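Local coordinates for heme utilization carrier protein (Escherichia coli O157:H7, PDB 6U9J), which probably carries heme, or the anaerobilin made from it, through the cytosol as part of anaerobic heme use, at residues Leu3-Leu7 against Glu28-Pro34; Val57-Val61 against Met129-Phe133; Asn100-Leu106 against Ser118-Lys124; Ala105-Arg109 against Phe150-Ala154. All blocks are in the same frame, centred on the assembly; numbering follows the deposited sequence.

Interaction 1 of 4, residues Leu3-Leu7 against Glu28-Pro34; sequences LQEFL and EVVRNLP
Leu7 turns CG to the side opposite its carbonyl carbon (chi1 -71°), and Leu3 turns its own CG away from the backbone N (chi1 174°); from successive turns of helix 3-7 both leucines thereby reach Val29 and Asn32 near the end of helix 26-31. The contact is a helix-to-helix packing in the N-terminal helical part of the chain, with no direct hydrogen bond from one segment to the other. Leu7 does the larger share of the touching. Its CD1 branch sits 3.3 Å from Val29 O and also approaches CG1 of Val29 and CB of Asn32, so it rests over the last turn of the helix, while CD2 meets Leu33 CD2 at 4.1 Å. Leu3 sends CD2 across the Asn32 side chain at roughly a right angle, 3.5 Å from Asn32 ND2.

The Asn32 amide is held in turn: ND2 donates to Glu28 O at 2.7 Å, with an N-H...O angle of 148°, which restrains its rotation and leaves OD1 toward the aliphatic CB and CG of Gln4. Gln4 meets it with these methylene carbons, not with its amide. Helix 15-22 borders the same apolar patch, where Tyr22 touches Leu3 and Ala19 touches Val29. Toward Pro34 a backbone oxygen meets the proline ring, Leu7 O lying 3.6 Å from Pro34 CD. The polar link between the segments is a single water, which donates one hydrogen to Gln4 O at 3.2 Å and the other to Asn32 O at 2.6 Å.

Interaction 2 of 4, residues Val57-Val61 against Met129-Phe133; sequences VTTLV and MLKIF. With PO4 (phosphate ion), chain E.
Four backbone hydrogen bonds join Thr58 to Phe133 and Leu60 to Lys131, identifying strands 56-62 and 128-133 as antiparallel neighbours; their short axes run at 160° to each other. Thr58 N to Phe133 O is nearly straight, with an N-H...O angle of 175°, and the return bond from Phe133 N to Thr58 O measures 2.7 Å. Between the Thr58-Phe133 and Leu60-Lys131 pairs lies the non-hydrogen-bonded pair Thr59 and Ile132, where CA-H...O contacts take over: Ile132 CA is 3.3 Å from Thr58 O, and Thr59 CA is 3.4 Å from Lys131 O.

Apolar packing divides between the two faces. On the face of Thr59 and Ile132 these side chains run alongside each other, Val57 CG2 meets Ile132 CG2 at 3.9 Å, and Leu130, with CG anti to its backbone N (chi1 -166°), brings CD1 to Thr59 CG2 at 3.9 Å. On the face of Thr58, Leu60, Lys131 and Phe133, Leu60 CD1 comes to Phe133 CE1 at 4.2 Å, obliquely to the ring.

Two polar ends have partners outside the pair. Thr58 OG1 makes a weak 3.1 Å hydrogen bond to O1 of a phosphate, probably a crystallisation ion, which Ser71 also holds; Lys131 extends its chain to a salt bridge with Glu16.

Within the sheet, strand 66-71 continues beyond strand 56-62, and strand 114-122 flanks the other strand, where Met129 and Leu130 form a classic beta bulge opposite Phe121. Strand 92-96 touches Thr59 through Met92 and Leu130 through Ile96, and Leu68 of the second subunit packs on the same two residues.

Interaction 3 of 4, residues Asn100-Leu106 against Ser118-Lys124; sequences NCTHIAL and SILFFNK
Ile104 and Ile119 stand side by side in the close-packed part of this contact, their CG2 methyls 3.7 Å apart. On the same face Leu106 CG lies 4.0 Å from Ile119 CG1, and the CG1 branch of Ile104 runs beside the Phe121 ring, 3.9 Å from its CD2. Cys101 completes this row: a chi1 of 178° swings SG away from the backbone N, and the sulfur comes to the edge of the Phe121 ring, 86° off the ring normal. On the other face, that of His103, Ala105 and Phe122, Phe122 presents its edge to Ala105 CB, which is 3.8 Å from CE1, and His103 O lies in the same ring plane. Between the faces, backbone bonds join the strands: Ala105 and Leu120 exchange a reciprocal pair, while Phe122 N donates to His103 O at 2.8 Å.

The other end is looser and wetter. Beyond His103 the chain still pairs through Thr102 N to Phe122 O, but the bond is bent, with an N-H...O angle of 143°. There water takes over much of the joining: one donates to Asn100 O and accepts from Lys124 N, and another donates to Asn123 O while hydrogen-bonding Thr102 OG1 and His103 ND1. Apolar contact is reduced to Thr102 CG2 against Lys124 CB at 4.0 Å. Asn100 instead directs ND2 to Asp65 of the second subunit.

Helix 144-157 packs on Leu106, and helix 26-31 lies against Ala105 and Phe122 on the opposite face. The whole is an antiparallel beta hairpin, made by strands 103-111 and 114-122 in the sheet of this ChuX/HutX family protein.

Interaction 4 of 4, residues Ala105-Arg109 against Phe150-Ala154; sequences ALIER and FHTLA
Leu106 projects from strand 103-111 into a hollow on helix 144-157 walled by Phe150, Leu153 and Ala154. Its CD2 methyl is the bump: it lies over one face of the Phe150 ring as a CH-pi contact, 4.1 Å from the centroid and 17° off the ring normal, though displaced toward the rim. The same methyl reaches Leu153 CD2 at 4.0 Å and Ala154 CB at 3.9 Å, so three helix residues from adjoining turns line its seat.

The complementary knob is Phe150. Its first torsion carries the ring off the far side of CA from the backbone N, so that it extends toward the strand and slides past both Leu106 and Glu108 in the opposite direction. Its CZ enters between Leu106 CB, 3.7 Å away, and Ile107 O, while CE1 meets the Glu108 CG methylene at 3.5 Å. The ring thus fills the notch between two strand residues that project from the same face, and the carboxylate plane of Glu108 is turned steeply against the ring plane. The segments meet at a steep angle, with their axes 9.9 Å apart at closest approach, and side chains span the interval.

At the rim, the extended Glu108 chain and His151 cross at about a right angle. His151 NE2 donates to the syn side of Glu108 OE2 at 2.7 Å, with an N-H...O angle of 153°, although the donor stands 30° out of the carboxylate plane. The backbone of Glu108 is bonded to Ser35. The chemistry implies an apolar seat fastened at its more exposed margin by one histidine-carboxylate bond, whose acidic partner would tend to favour a protonated imidazole.

Interactions 2 and 3 are buried pairings within the same antiparallel sheet, tied together where strand 114-122 meets strand 128-133; both also reach the second subunit. Interaction 4 shares Ala105 and Leu106 with interaction 3, but uses strand 103-111 to carry a helix, exchanging regular backbone bonds for side-chain packing and a polar margin. Interaction 1 is more peripheral, its centre about 16 Å from the centre of the chain, and has a water instead of direct hydrogen bonds between its segments. It nevertheless reaches the sheet through Val30, which touches Ala105, Ile107, Leu120 and Phe122, and through Leu33 on Ile107. Interactions 1 and 2 do not touch, their nearest atoms being about 8 Å apart.

Interaction 1 of 4, residues Leu3-Leu7 against Glu28-Pro34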
loop_
_atom_site.group_PDB
_atom_site.type_symbol
_atom_site.label_atom_id
_atom_site.label_comp_id
_atom_site.label_asym_id
_atom_site.label_seq_id
_atom_site.Cartn_x
_atom_site.Cartn_y
_atom_site.Cartn_z
ATOM N N LEU A 3 24.250 4.579 19.229
ATOM C CA LEU A 3 23.567 4.233 17.986
ATOM C C LEU A 3 24.498 4.344 16.787
ATOM O O LEU A 3 24.557 3.433 15.951
ATOM C CB LEU A 3 22.338 5.121 17.800
ATOM C CG LEU A 3 21.610 4.975 16.461
ATOM C CD1 LEU A 3 21.066 3.570 16.278
ATOM C CD2 LEU A 3 20.492 6.015 16.358
ATOM N N GLN A 4 25.239 5.452 16.684
ATOM C CA GLN A 4 26.102 5.640 15.526
ATOM C C GLN A 4 27.226 4.610 15.513
ATOM O O GLN A 4 27.555 4.053 14.463
ATOM C CB GLN A 4 26.678 7.054 15.506
ATOM C CG GLN A 4 27.080 7.500 14.107
ATOM C CD GLN A 4 28.433 8.186 14.054
ATOM O OE1 GLN A 4 28.848 8.857 15.002
ATOM N NE2 GLN A 4 29.135 8.011 12.942
ATOM N N GLU A 5 27.819 4.338 16.677
ATOM C CA GLU A 5 28.848 3.304 16.753
ATOM C C GLU A 5 28.283 1.947 16.353
ATOM O O GLU A 5 28.925 1.195 15.611
ATOM C CB GLU A 5 29.439 3.260 18.164
ATOM C CG GLU A 5 30.064 4.579 18.604
ATOM C CD GLU A 5 30.638 4.523 20.012
ATOM O OE1 GLU A 5 31.509 5.362 20.332
ATOM O OE2 GLU A 5 30.218 3.646 20.796
ATOM N N PHE A 6 27.070 1.629 16.812
ATOM C CA PHE A 6 26.447 0.360 16.448
ATOM C C PHE A 6 26.252 0.243 14.940
ATOM O O PHE A 6 26.428 -0.839 14.370
ATOM C CB PHE A 6 25.111 0.214 17.175
ATOM C CG PHE A 6 24.350 -1.034 16.812
ATOM C CD1 PHE A 6 24.786 -2.277 17.238
ATOM C CD2 PHE A 6 23.191 -0.962 16.050
ATOM C CE1 PHE A 6 24.090 -3.426 16.906
ATOM C CE2 PHE A 6 22.490 -2.105 15.714
ATOM C CZ PHE A 6 22.938 -3.340 16.145
ATOM N N LEU A 7 25.896 1.345 14.272
ATOM C CA LEU A 7 25.597 1.273 12.847
ATOM C C LEU A 7 26.842 1.231 11.970
ATOM O O LEU A 7 26.739 0.857 10.796
ATOM C CB LEU A 7 24.717 2.453 12.428
ATOM C CG LEU A 7 23.277 2.373 12.937
ATOM C CD1 LEU A 7 22.508 3.653 12.596
ATOM C CD2 LEU A 7 22.591 1.144 12.366
ATOM N N GLU A 28 15.971 8.749 12.903
ATOM C CA GLU A 28 17.211 8.910 13.655
ATOM C C GLU A 28 18.203 7.793 13.342
ATOM O O GLU A 28 19.407 8.044 13.255
ATOM C CB GLU A 28 16.928 8.976 15.156
ATOM C CG GLU A 28 18.100 9.539 15.951
ATOM C CD GLU A 28 18.370 11.002 15.630
ATOM O OE1 GLU A 28 19.555 11.405 15.621
ATOM O OE2 GLU A 28 17.397 11.747 15.377
ATOM N N VAL A 29 17.717 6.567 13.142
ATOM C CA VAL A 29 18.602 5.483 12.712
ATOM C C VAL A 29 19.207 5.802 11.350
ATOM O O VAL A 29 20.416 5.669 11.136
ATOM C CB VAL A 29 17.841 4.149 12.680
ATOM C CG1 VAL A 29 18.698 3.048 12.030
ATOM C CG2 VAL A 29 17.407 3.758 14.081
ATOM N N VAL A 30 18.368 6.235 10.406
ATOM C CA VAL A 30 18.858 6.484 9.056
ATOM C C VAL A 30 19.916 7.582 9.056
ATOM O O VAL A 30 20.894 7.517 8.303
ATOM C CB VAL A 30 17.677 6.812 8.124
ATOM C CG1 VAL A 30 18.173 7.463 6.850
ATOM C CG2 VAL A 30 16.914 5.525 7.804
ATOM N N ARG A 31 19.728 8.616 9.883
ATOM C CA ARG A 31 20.703 9.701 9.955
ATOM C C ARG A 31 22.073 9.203 10.376
ATOM O O ARG A 31 23.092 9.765 9.960
ATOM C CB ARG A 31 20.236 10.764 10.946
ATOM C CG ARG A 31 19.071 11.594 10.484
ATOM C CD ARG A 31 18.862 12.737 11.459
ATOM N NE ARG A 31 17.669 13.512 11.156
ATOM C CZ ARG A 31 17.623 14.495 10.264
ATOM N NH1 ARG A 31 16.488 15.147 10.067
ATOM N NH2 ARG A 31 18.708 14.824 9.572
ATOM N N ASN A 32 22.117 8.160 11.196
ATOM C CA ASN A 32 23.359 7.654 11.758
ATOM C C ASN A 32 23.969 6.527 10.940
ATOM O O ASN A 32 24.993 5.966 11.344
ATOM C CB ASN A 32 23.118 7.205 13.197
ATOM C CG ASN A 32 22.945 8.374 14.135
ATOM O OD1 ASN A 32 23.920 9.023 14.517
ATOM N ND2 ASN A 32 21.704 8.662 14.503
ATOM N N LEU A 33 23.380 6.200 9.795
ATOM C CA LEU A 33 23.966 5.221 8.895
ATOM C C LEU A 33 25.269 5.753 8.297
ATOM O O LEU A 33 25.460 6.965 8.176
ATOM C CB LEU A 33 22.989 4.886 7.767
ATOM C CG LEU A 33 21.801 3.993 8.125
ATOM C CD1 LEU A 33 20.832 3.910 6.954
ATOM C CD2 LEU A 33 22.284 2.608 8.533
ATOM N N PRO A 34 26.185 4.861 7.908
ATOM C CA PRO A 34 27.406 5.333 7.238
ATOM C C PRO A 34 27.158 5.921 5.860
ATOM O O PRO A 34 27.947 6.762 5.415
ATOM C CB PRO A 34 28.283 4.076 7.161
ATOM C CG PRO A 34 27.367 2.926 7.407
ATOM C CD PRO A 34 26.252 3.436 8.267
HETATM O O HOH W 1 27.452 5.133 11.493
#

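Interaction 2 of 4, residues Val57-Val61 against Met129-Phe133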
loop_
_atom_site.group_PDB
_atom_site.type_symbol
_atom_site.label_atom_id
_atom_site.label_comp_id
_atom_site.label_asym_id
_atom_site.label_seq_id
_atom_site.Cartn_x
_atom_site.Cartn_y
_atom_site.Cartn_z
ATOM N N VAL A 57 11.281 0.432 -11.060
ATOM C CA VAL A 57 11.637 0.469 -9.650
ATOM C C VAL A 57 10.556 -0.273 -8.868
ATOM O O VAL A 57 9.508 -0.626 -9.407
ATOM C CB VAL A 57 11.810 1.912 -9.131
ATOM C CG1 VAL A 57 12.975 2.606 -9.853
ATOM C CG2 VAL A 57 10.515 2.725 -9.290
ATOM N N THR A 58 10.813 -0.505 -7.584
ATOM C CA THR A 58 9.839 -1.129 -6.696
ATOM C C THR A 58 9.383 -0.134 -5.640
ATOM O O THR A 58 10.186 0.329 -4.822
ATOM C CB THR A 58 10.412 -2.374 -6.027
ATOM O OG1 THR A 58 10.862 -3.288 -7.035
ATOM C CG2 THR A 58 9.342 -3.047 -5.155
ATOM N N THR A 59 8.089 0.176 -5.648
ATOM C CA THR A 59 7.474 1.059 -4.672
ATOM C C THR A 59 6.755 0.210 -3.637
ATOM O O THR A 59 6.005 -0.700 -3.999
ATOM C CB THR A 59 6.486 2.005 -5.350
ATOM O OG1 THR A 59 7.167 2.757 -6.360
ATOM C CG2 THR A 59 5.872 2.954 -4.333
ATOM N N LEU A 60 7.000 0.492 -2.367
ATOM C CA LEU A 60 6.529 -0.346 -1.276
ATOM C C LEU A 60 5.769 0.488 -0.253
ATOM O O LEU A 60 6.204 1.581 0.119
ATOM C CB LEU A 60 7.727 -1.063 -0.611
ATOM C CG LEU A 60 7.509 -2.022 0.558
ATOM C CD1 LEU A 60 8.524 -3.161 0.509
ATOM C CD2 LEU A 60 7.588 -1.278 1.885
ATOM N N VAL A 61 4.631 -0.028 0.210
ATOM C CA VAL A 61 3.947 0.526 1.368
ATOM C C VAL A 61 3.774 -0.587 2.395
ATOM O O VAL A 61 3.489 -1.734 2.038
ATOM C CB VAL A 61 2.597 1.166 0.987
ATOM C CG1 VAL A 61 1.639 0.126 0.431
ATOM C CG2 VAL A 61 2.006 1.897 2.188
ATOM N N MET A 129 6.531 6.624 5.419
ATOM C CA MET A 129 5.234 6.564 4.759
ATOM C C MET A 129 5.291 5.875 3.404
ATOM O O MET A 129 4.254 5.420 2.911
ATOM C CB MET A 129 4.620 7.969 4.602
ATOM C CG MET A 129 5.602 9.114 4.465
ATOM S SD MET A 129 4.766 10.715 4.273
ATOM C CE MET A 129 4.080 10.348 2.708
ATOM N N LEU A 130 6.478 5.720 2.823
ATOM C CA LEU A 130 6.594 5.110 1.509
ATOM C C LEU A 130 8.061 4.788 1.304
ATOM O O LEU A 130 8.919 5.479 1.846
ATOM C CB LEU A 130 6.094 6.054 0.409
ATOM C CG LEU A 130 5.864 5.403 -0.945
ATOM C CD1 LEU A 130 4.645 4.488 -0.917
ATOM C CD2 LEU A 130 5.714 6.477 -2.009
ATOM N N LYS A 131 8.340 3.725 0.547
ATOM C CA LYS A 131 9.707 3.374 0.181
ATOM C C LYS A 131 9.773 3.081 -1.309
ATOM O O LYS A 131 8.835 2.519 -1.880
ATOM C CB LYS A 131 10.211 2.139 0.964
ATOM C CG LYS A 131 10.249 2.323 2.478
ATOM C CD LYS A 131 10.930 1.144 3.166
ATOM C CE LYS A 131 10.911 1.293 4.677
ATOM N NZ LYS A 131 11.717 0.201 5.320
ATOM N N ILE A 132 10.869 3.474 -1.947
ATOM C CA ILE A 132 11.170 3.075 -3.319
ATOM C C ILE A 132 12.527 2.396 -3.319
ATOM O O ILE A 132 13.493 2.950 -2.786
ATOM C CB ILE A 132 11.173 4.268 -4.285
ATOM C CG1 ILE A 132 9.805 4.957 -4.296
ATOM C CG2 ILE A 132 11.531 3.809 -5.695
ATOM C CD1 ILE A 132 9.823 6.272 -5.047
ATOM N N PHE A 133 12.604 1.208 -3.922
ATOM C CA PHE A 133 13.838 0.441 -4.030
ATOM C C PHE A 133 14.262 0.332 -5.485
ATOM O O PHE A 133 13.425 0.152 -6.366
ATOM C CB PHE A 133 13.658 -0.973 -3.462
ATOM C CG PHE A 133 13.478 -1.006 -1.983
ATOM C CD1 PHE A 133 12.216 -0.893 -1.423
ATOM C CD2 PHE A 133 14.575 -1.171 -1.144
ATOM C CE1 PHE A 133 12.048 -0.924 -0.046
ATOM C CE2 PHE A 133 14.415 -1.206 0.237
ATOM C CZ PHE A 133 13.152 -1.080 0.785
HETATM P P PO4 E . 12.426 -4.970 -10.351
HETATM O O1 PO4 E . 11.715 -3.664 -10.040
HETATM O O2 PO4 E . 11.407 -6.076 -10.509
HETATM O O3 PO4 E . 13.222 -4.825 -11.630
HETATM O O4 PO4 E . 13.368 -5.337 -9.227
#

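Interaction 3 of 4, residues Asn100-Leu106 against Ser118-Lys124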
loop_
_atom_site.group_PDB
_atom_site.type_symbol
_atom_site.label_atom_id
_atom_site.label_comp_id
_atom_site.label_asym_id
_atom_site.label_seq_id
_atom_site.Cartn_x
_atom_site.Cartn_y
_atom_site.Cartn_z
ATOM N N ASN A 100 2.664 16.024 4.190
ATOM C CA ASN A 100 2.990 15.352 5.431
ATOM C C ASN A 100 4.354 14.673 5.366
ATOM O O ASN A 100 4.802 14.125 6.374
ATOM C CB ASN A 100 1.909 14.324 5.775
ATOM C CG ASN A 100 0.775 14.918 6.596
ATOM O OD1 ASN A 100 0.933 15.962 7.217
ATOM N ND2 ASN A 100 -0.353 14.226 6.631
ATOM N N CYS A 101 5.024 14.732 4.213
ATOM C CA CYS A 101 6.387 14.226 4.092
ATOM C C CYS A 101 7.337 15.315 4.569
ATOM O O CYS A 101 7.499 16.342 3.897
ATOM C CB CYS A 101 6.687 13.843 2.650
ATOM S SG CYS A 101 8.398 13.254 2.468
ATOM N N THR A 102 7.967 15.103 5.723
ATOM C CA THR A 102 8.868 16.116 6.258
ATOM C C THR A 102 10.340 15.845 5.974
ATOM O O THR A 102 11.147 16.779 6.070
ATOM C CB THR A 102 8.670 16.266 7.771
ATOM O OG1 THR A 102 8.963 15.025 8.416
ATOM C CG2 THR A 102 7.229 16.672 8.096
ATOM N N HIS A 103 10.714 14.603 5.640
ATOM C CA HIS A 103 12.092 14.257 5.309
ATOM C C HIS A 103 12.084 13.166 4.256
ATOM O O HIS A 103 11.146 12.368 4.180
ATOM C CB HIS A 103 12.902 13.764 6.523
ATOM C CG HIS A 103 13.055 14.804 7.584
ATOM N ND1 HIS A 103 12.177 14.920 8.638
ATOM C CD2 HIS A 103 13.953 15.808 7.724
ATOM C CE1 HIS A 103 12.541 15.939 9.397
ATOM N NE2 HIS A 103 13.610 16.500 8.860
ATOM N N ILE A 104 13.147 13.147 3.451
ATOM C CA ILE A 104 13.409 12.107 2.463
ATOM C C ILE A 104 14.858 11.671 2.623
ATOM O O ILE A 104 15.745 12.514 2.784
ATOM C CB ILE A 104 13.161 12.613 1.031
ATOM C CG1 ILE A 104 11.718 13.121 0.896
ATOM C CG2 ILE A 104 13.498 11.515 0.000
ATOM C CD1 ILE A 104 11.490 13.919 -0.375
ATOM N N ALA A 105 15.107 10.365 2.567
ATOM C CA ALA A 105 16.476 9.871 2.651
ATOM C C ALA A 105 16.795 8.977 1.467
ATOM O O ALA A 105 15.961 8.186 1.029
ATOM C CB ALA A 105 16.726 9.100 3.951
ATOM N N LEU A 106 18.014 9.103 0.953
ATOM C CA LEU A 106 18.578 8.134 0.027
ATOM C C LEU A 106 19.573 7.294 0.808
ATOM O O LEU A 106 20.444 7.844 1.488
ATOM C CB LEU A 106 19.269 8.815 -1.157
ATOM C CG LEU A 106 18.354 9.186 -2.337
ATOM C CD1 LEU A 106 17.322 10.227 -1.937
ATOM C CD2 LEU A 106 19.170 9.676 -3.533
ATOM N N SER A 118 17.853 2.639 -1.689
ATOM C CA SER A 118 16.455 2.933 -1.421
ATOM C C SER A 118 16.242 4.417 -1.179
ATOM O O SER A 118 17.157 5.158 -0.809
ATOM C CB SER A 118 15.954 2.148 -0.199
ATOM O OG SER A 118 16.655 2.519 0.968
ATOM N N ILE A 119 14.996 4.840 -1.399
ATOM C CA ILE A 119 14.518 6.172 -1.042
ATOM C C ILE A 119 13.400 5.999 -0.031
ATOM O O ILE A 119 12.439 5.275 -0.297
ATOM C CB ILE A 119 14.026 6.931 -2.277
ATOM C CG1 ILE A 119 15.149 7.034 -3.294
ATOM C CG2 ILE A 119 13.470 8.325 -1.901
ATOM C CD1 ILE A 119 14.698 7.489 -4.644
ATOM N N LEU A 120 13.534 6.636 1.126
ATOM C CA LEU A 120 12.546 6.567 2.195
ATOM C C LEU A 120 11.896 7.930 2.341
ATOM O O LEU A 120 12.592 8.948 2.425
ATOM C CB LEU A 120 13.174 6.155 3.527
ATOM C CG LEU A 120 13.167 4.667 3.855
ATOM C CD1 LEU A 120 13.767 3.875 2.707
ATOM C CD2 LEU A 120 13.947 4.428 5.136
ATOM N N PHE A 121 10.569 7.940 2.388
ATOM C CA PHE A 121 9.799 9.149 2.641
ATOM C C PHE A 121 9.285 9.073 4.068
ATOM O O PHE A 121 8.640 8.089 4.438
ATOM C CB PHE A 121 8.625 9.277 1.663
ATOM C CG PHE A 121 9.034 9.346 0.213
ATOM C CD1 PHE A 121 9.355 8.187 -0.493
ATOM C CD2 PHE A 121 9.085 10.562 -0.455
ATOM C CE1 PHE A 121 9.728 8.240 -1.822
ATOM C CE2 PHE A 121 9.446 10.630 -1.777
ATOM C CZ PHE A 121 9.776 9.470 -2.475
ATOM N N PHE A 122 9.576 10.095 4.867
ATOM C CA PHE A 122 9.246 10.099 6.290
ATOM C C PHE A 122 8.099 11.048 6.618
ATOM O O PHE A 122 8.004 12.147 6.057
ATOM C CB PHE A 122 10.449 10.526 7.131
ATOM C CG PHE A 122 11.580 9.562 7.099
ATOM C CD1 PHE A 122 12.559 9.668 6.128
ATOM C CD2 PHE A 122 11.654 8.552 8.030
ATOM C CE1 PHE A 122 13.620 8.772 6.093
ATOM C CE2 PHE A 122 12.706 7.649 8.007
ATOM C CZ PHE A 122 13.688 7.765 7.031
ATOM N N ASN A 123 7.274 10.644 7.584
ATOM C CA ASN A 123 6.262 11.534 8.137
ATOM C C ASN A 123 6.853 12.312 9.313
ATOM O O ASN A 123 8.028 12.171 9.659
ATOM C CB ASN A 123 5.003 10.750 8.532
ATOM C CG ASN A 123 5.262 9.697 9.600
ATOM O OD1 ASN A 123 6.123 9.850 10.461
ATOM N ND2 ASN A 123 4.497 8.614 9.544
ATOM N N LYS A 124 6.031 13.148 9.944
ATOM C CA LYS A 124 6.533 13.999 11.013
ATOM C C LYS A 124 6.879 13.236 12.283
ATOM O O LYS A 124 7.548 13.801 13.153
ATOM C CB LYS A 124 5.512 15.090 11.334
ATOM C CG LYS A 124 4.263 14.588 12.036
ATOM C CD LYS A 124 3.156 15.638 11.975
ATOM C CE LYS A 124 2.103 15.407 13.046
ATOM N NZ LYS A 124 1.405 14.102 12.884
HETATM O O HOH W 2 3.743 14.169 8.783
HETATM O O HOH W 3 10.587 13.027 9.889
#

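Interaction 4 of 4, residues Ala105-Arg109 against Phe150-Ala154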
loop_
_atom_site.group_PDB
_atom_site.type_symbol
_atom_site.label_atom_id
_atom_site.label_comp_id
_atom_site.label_asym_id
_atom_site.label_seq_id
_atom_site.Cartn_x
_atom_site.Cartn_y
_atom_site.Cartn_z
ATOM N N ALA A 105 15.107 10.365 2.567
ATOM C CA ALA A 105 16.476 9.871 2.651
ATOM C C ALA A 105 16.795 8.977 1.467
ATOM O O ALA A 105 15.961 8.186 1.029
ATOM C CB ALA A 105 16.726 9.100 3.951
ATOM N N LEU A 106 18.014 9.103 0.953
ATOM C CA LEU A 106 18.578 8.134 0.027
ATOM C C LEU A 106 19.573 7.294 0.808
ATOM O O LEU A 106 20.444 7.844 1.488
ATOM C CB LEU A 106 19.269 8.815 -1.157
ATOM C CG LEU A 106 18.354 9.186 -2.337
ATOM C CD1 LEU A 106 17.322 10.227 -1.937
ATOM C CD2 LEU A 106 19.170 9.676 -3.533
ATOM N N ILE A 107 19.415 5.972 0.740
ATOM C CA ILE A 107 20.189 5.038 1.551
ATOM C C ILE A 107 20.840 3.979 0.678
ATOM O O ILE A 107 20.205 3.414 -0.213
ATOM C CB ILE A 107 19.288 4.358 2.602
ATOM C CG1 ILE A 107 18.689 5.407 3.537
ATOM C CG2 ILE A 107 20.092 3.287 3.383
ATOM C CD1 ILE A 107 17.471 4.913 4.300
ATOM N N GLU A 108 22.104 3.669 0.971
ATOM C CA GLU A 108 22.770 2.500 0.415
ATOM C C GLU A 108 23.293 1.666 1.569
ATOM O O GLU A 108 23.931 2.201 2.480
ATOM C CB GLU A 108 23.919 2.889 -0.516
ATOM C CG GLU A 108 23.454 3.654 -1.744
ATOM C CD GLU A 108 24.619 4.158 -2.576
ATOM O OE1 GLU A 108 24.962 5.352 -2.459
ATOM O OE2 GLU A 108 25.196 3.351 -3.337
ATOM N N ARG A 109 22.984 0.377 1.553
ATOM C CA ARG A 109 23.514 -0.513 2.585
ATOM C C ARG A 109 23.421 -1.947 2.095
ATOM O O ARG A 109 22.859 -2.238 1.040
ATOM C CB ARG A 109 22.750 -0.342 3.903
ATOM C CG ARG A 109 21.269 -0.668 3.782
ATOM C CD ARG A 109 20.545 -0.490 5.110
ATOM N NE ARG A 109 21.054 -1.428 6.112
ATOM C CZ ARG A 109 20.355 -2.425 6.653
ATOM N NH1 ARG A 109 20.930 -3.218 7.550
ATOM N NH2 ARG A 109 19.087 -2.625 6.316
ATOM N N PHE A 150 20.884 7.085 -9.355
ATOM C CA PHE A 150 20.668 7.304 -7.931
ATOM C C PHE A 150 21.813 8.113 -7.323
ATOM O O PHE A 150 21.588 9.055 -6.554
ATOM C CB PHE A 150 20.487 5.923 -7.269
ATOM C CG PHE A 150 20.375 5.920 -5.772
ATOM C CD1 PHE A 150 21.518 5.888 -4.970
ATOM C CD2 PHE A 150 19.135 5.820 -5.159
ATOM C CE1 PHE A 150 21.402 5.842 -3.591
ATOM C CE2 PHE A 150 19.023 5.767 -3.779
ATOM C CZ PHE A 150 20.153 5.774 -2.999
ATOM N N HIS A 151 23.065 7.760 -7.658
ATOM C CA HIS A 151 24.203 8.521 -7.154
ATOM C C HIS A 151 24.199 9.957 -7.663
ATOM O O HIS A 151 24.578 10.881 -6.931
ATOM C CB HIS A 151 25.502 7.837 -7.553
ATOM C CG HIS A 151 25.784 6.600 -6.770
ATOM N ND1 HIS A 151 26.450 5.521 -7.306
ATOM C CD2 HIS A 151 25.489 6.270 -5.491
ATOM C CE1 HIS A 151 26.553 4.575 -6.389
ATOM N NE2 HIS A 151 25.993 5.005 -5.275
ATOM N N THR A 152 23.781 10.163 -8.912
ATOM C CA THR A 152 23.669 11.526 -9.435
ATOM C C THR A 152 22.650 12.342 -8.646
ATOM O O THR A 152 22.894 13.512 -8.323
ATOM C CB THR A 152 23.309 11.473 -10.920
ATOM O OG1 THR A 152 24.394 10.879 -11.639
ATOM C CG2 THR A 152 23.056 12.868 -11.480
ATOM N N LEU A 153 21.515 11.739 -8.302
ATOM C CA LEU A 153 20.513 12.461 -7.521
ATOM C C LEU A 153 21.026 12.771 -6.122
ATOM O O LEU A 153 20.847 13.886 -5.621
ATOM C CB LEU A 153 19.222 11.652 -7.445
ATOM C CG LEU A 153 18.122 12.171 -6.504
ATOM C CD1 LEU A 153 17.639 13.598 -6.863
ATOM C CD2 LEU A 153 16.946 11.199 -6.500
ATOM N N ALA A 154 21.696 11.808 -5.479
ATOM C CA ALA A 154 22.208 12.067 -4.142
ATOM C C ALA A 154 23.208 13.220 -4.152
ATOM O O ALA A 154 23.191 14.071 -3.257
ATOM C CB ALA A 154 22.854 10.804 -3.571
#